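Local coordinates for protein shikimate dehydrogenase (NADP(+)) (Listeria monocytogenes, PDB 3TNL) that probably catalyses the reversible NADP(H)-linked interconversion of 3-dehydroshikimate and shikimate, the fourth step of the chorismate pathway, at residues I153-T158 / E226-T231. Residues are numbered along the deposited sequence; the frame is centred on the assembly and turned at random. Where two conformers were deposited one is given.
Sequences IGKKMT and ESVIFT
Backbone hydrogen bonds from T158 N to I229 O (3.0 Å) and from T231 N to T158 O (2.9 Å) join strands 156-160 and 229-232, the parallel central pair of the six-stranded sheet at the core of the Rossmann-fold, nucleotide-binding domain. M157 pairs with I229 and T158 with F230, and the short strand segments are inclined at 28° to each other. At K156, where the first strand begins, V228 N donates to K156 O in the carbonyl plane, with a bent N-H...O angle of 143°, and a water accepts from K156 N and donates to E226 O, bridging the two backbones.

Charged and hydroxyl groups add to the pairing. The extended K156 chain, its CG anti to the backbone N (chi1 177°), runs past E226 CB and puts NZ 2.8 Å from E226 OE1, nearly along the C-O axis; E223 also pairs with this ammonium, and K222 with the E226 carboxylate. T158 OG1 donates to S227 OG (2.8 Å), which is also bonded to E223 O.

Apolar contacts differ between the two faces. On one, M157 and I229 lie side by side, M157 CG 3.6 Å from I229 CG2, with I229 also packing on helix 137-147. On the other, where L220 of helix 217-226 packs on both side chains, T158 CG2 touches the F230 ring at CD1, 3.7 Å away. At the strand entrance K155 crosses V228 at about a right angle, its CB 3.6 Å from V228 CG1.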
loop_
_atom_site.group_PDB
_atom_site.type_symbol
_atom_site.label_atom_id
_atom_site.label_comp_id
_atom_site.label_asym_id
_atom_site.label_seq_id
_atom_site.Cartn_x
_atom_site.Cartn_y
_atom_site.Cartn_z
ATOM N N ILE B 153 -32.185 10.760 20.709
ATOM C CA ILE B 153 -31.782 12.136 20.956
ATOM C C ILE B 153 -32.761 12.764 21.959
ATOM O O ILE B 153 -33.968 12.570 21.860
ATOM C CB ILE B 153 -31.733 12.943 19.626
ATOM C CG1 ILE B 153 -30.838 12.227 18.597
ATOM C CG2 ILE B 153 -31.273 14.376 19.866
ATOM C CD1 ILE B 153 -29.447 11.899 19.059
ATOM N N GLY B 154 -32.221 13.486 22.924
ATOM C CA GLY B 154 -33.010 14.138 23.955
ATOM C C GLY B 154 -33.504 13.212 25.048
ATOM O O GLY B 154 -34.328 13.588 25.864
ATOM N N LYS B 155 -32.939 12.002 25.091
ATOM C CA LYS B 155 -33.369 10.985 26.032
ATOM C C LYS B 155 -32.190 10.454 26.833
ATOM O O LYS B 155 -31.111 11.006 26.780
ATOM C CB LYS B 155 -34.095 9.880 25.270
ATOM C CG LYS B 155 -35.271 10.407 24.457
ATOM C CD LYS B 155 -35.941 9.371 23.620
ATOM C CE LYS B 155 -37.003 9.983 22.737
ATOM N NZ LYS B 155 -37.577 8.946 21.814
ATOM N N LYS B 156 -32.429 9.392 27.594
ATOM C CA LYS B 156 -31.444 8.803 28.486
ATOM C C LYS B 156 -30.960 7.452 28.014
ATOM O O LYS B 156 -31.774 6.596 27.603
ATOM C CB LYS B 156 -32.039 8.644 29.874
ATOM C CG LYS B 156 -31.185 8.010 30.865
ATOM C CD LYS B 156 -31.861 8.222 32.230
ATOM C CE LYS B 156 -31.045 7.692 33.332
ATOM N NZ LYS B 156 -31.521 8.201 34.680
ATOM N N MET B 157 -29.649 7.269 28.019
ATOM C CA MET B 157 -29.035 5.994 27.704
ATOM C C MET B 157 -28.341 5.487 28.937
ATOM O O MET B 157 -27.725 6.259 29.665
ATOM C CB MET B 157 -27.989 6.135 26.575
ATOM C CG MET B 157 -27.168 4.856 26.312
ATOM S SD MET B 157 -26.135 4.920 24.814
ATOM C CE MET B 157 -25.034 6.273 25.248
ATOM N N THR B 158 -28.441 4.177 29.152
ATOM C CA THR B 158 -27.702 3.456 30.173
ATOM C C THR B 158 -26.746 2.551 29.363
ATOM O O THR B 158 -27.165 1.866 28.467
ATOM C CB THR B 158 -28.559 2.646 31.113
ATOM O OG1 THR B 158 -29.348 3.566 31.889
ATOM C CG2 THR B 158 -27.730 1.818 32.057
ATOM N N GLU B 226 -35.533 4.297 33.402
ATOM C CA GLU B 226 -35.628 5.674 32.911
ATOM C C GLU B 226 -35.029 5.925 31.528
ATOM O O GLU B 226 -35.117 7.037 31.013
ATOM C CB GLU B 226 -34.936 6.588 33.940
ATOM C CG GLU B 226 -35.621 6.539 35.291
ATOM C CD GLU B 226 -34.905 7.290 36.399
ATOM O OE1 GLU B 226 -33.746 7.726 36.231
ATOM O OE2 GLU B 226 -35.543 7.409 37.477
ATOM N N SER B 227 -34.442 4.883 30.923
ATOM C CA SER B 227 -33.740 4.992 29.657
ATOM C C SER B 227 -34.511 4.545 28.460
ATOM O O SER B 227 -35.302 3.607 28.528
ATOM C CB SER B 227 -32.487 4.142 29.705
ATOM O OG SER B 227 -31.640 4.571 30.729
ATOM N N VAL B 228 -34.251 5.227 27.353
ATOM C CA VAL B 228 -34.825 4.816 26.066
ATOM C C VAL B 228 -34.045 3.577 25.517
ATOM O O VAL B 228 -34.624 2.728 24.804
ATOM C CB VAL B 228 -34.787 5.998 25.038
ATOM C CG1 VAL B 228 -33.383 6.385 24.634
ATOM C CG2 VAL B 228 -35.615 5.618 23.840
ATOM N N ILE B 229 -32.787 3.460 25.938
ATOM C CA ILE B 229 -31.913 2.413 25.436
ATOM C C ILE B 229 -30.943 1.986 26.522
ATOM O O ILE B 229 -30.456 2.804 27.328
ATOM C CB ILE B 229 -31.144 2.945 24.196
ATOM C CG1 ILE B 229 -30.385 1.808 23.484
ATOM C CG2 ILE B 229 -30.259 4.140 24.534
ATOM C CD1 ILE B 229 -29.846 2.226 22.115
ATOM N N PHE B 230 -30.667 0.670 26.538
ATOM C CA PHE B 230 -29.687 0.019 27.390
ATOM C C PHE B 230 -28.718 -0.651 26.424
ATOM O O PHE B 230 -29.115 -1.464 25.613
ATOM C CB PHE B 230 -30.343 -1.016 28.316
ATOM C CG PHE B 230 -29.370 -1.819 29.134
ATOM C CD1 PHE B 230 -28.491 -1.184 29.972
ATOM C CD2 PHE B 230 -29.357 -3.206 29.094
ATOM C CE1 PHE B 230 -27.613 -1.897 30.744
ATOM C CE2 PHE B 230 -28.448 -3.921 29.880
ATOM C CZ PHE B 230 -27.561 -3.248 30.687
ATOM N N THR B 231 -27.453 -0.319 26.541
ATOM C CA THR B 231 -26.424 -0.793 25.628
ATOM C C THR B 231 -25.277 -1.499 26.299
ATOM O O THR B 231 -24.766 -1.042 27.306
ATOM C CB THR B 231 -25.797 0.466 24.912
ATOM O OG1 THR B 231 -26.834 1.156 24.197
ATOM C CG2 THR B 231 -24.651 0.086 23.950
HETATM O O HOH W 1 -35.151 8.398 28.523
#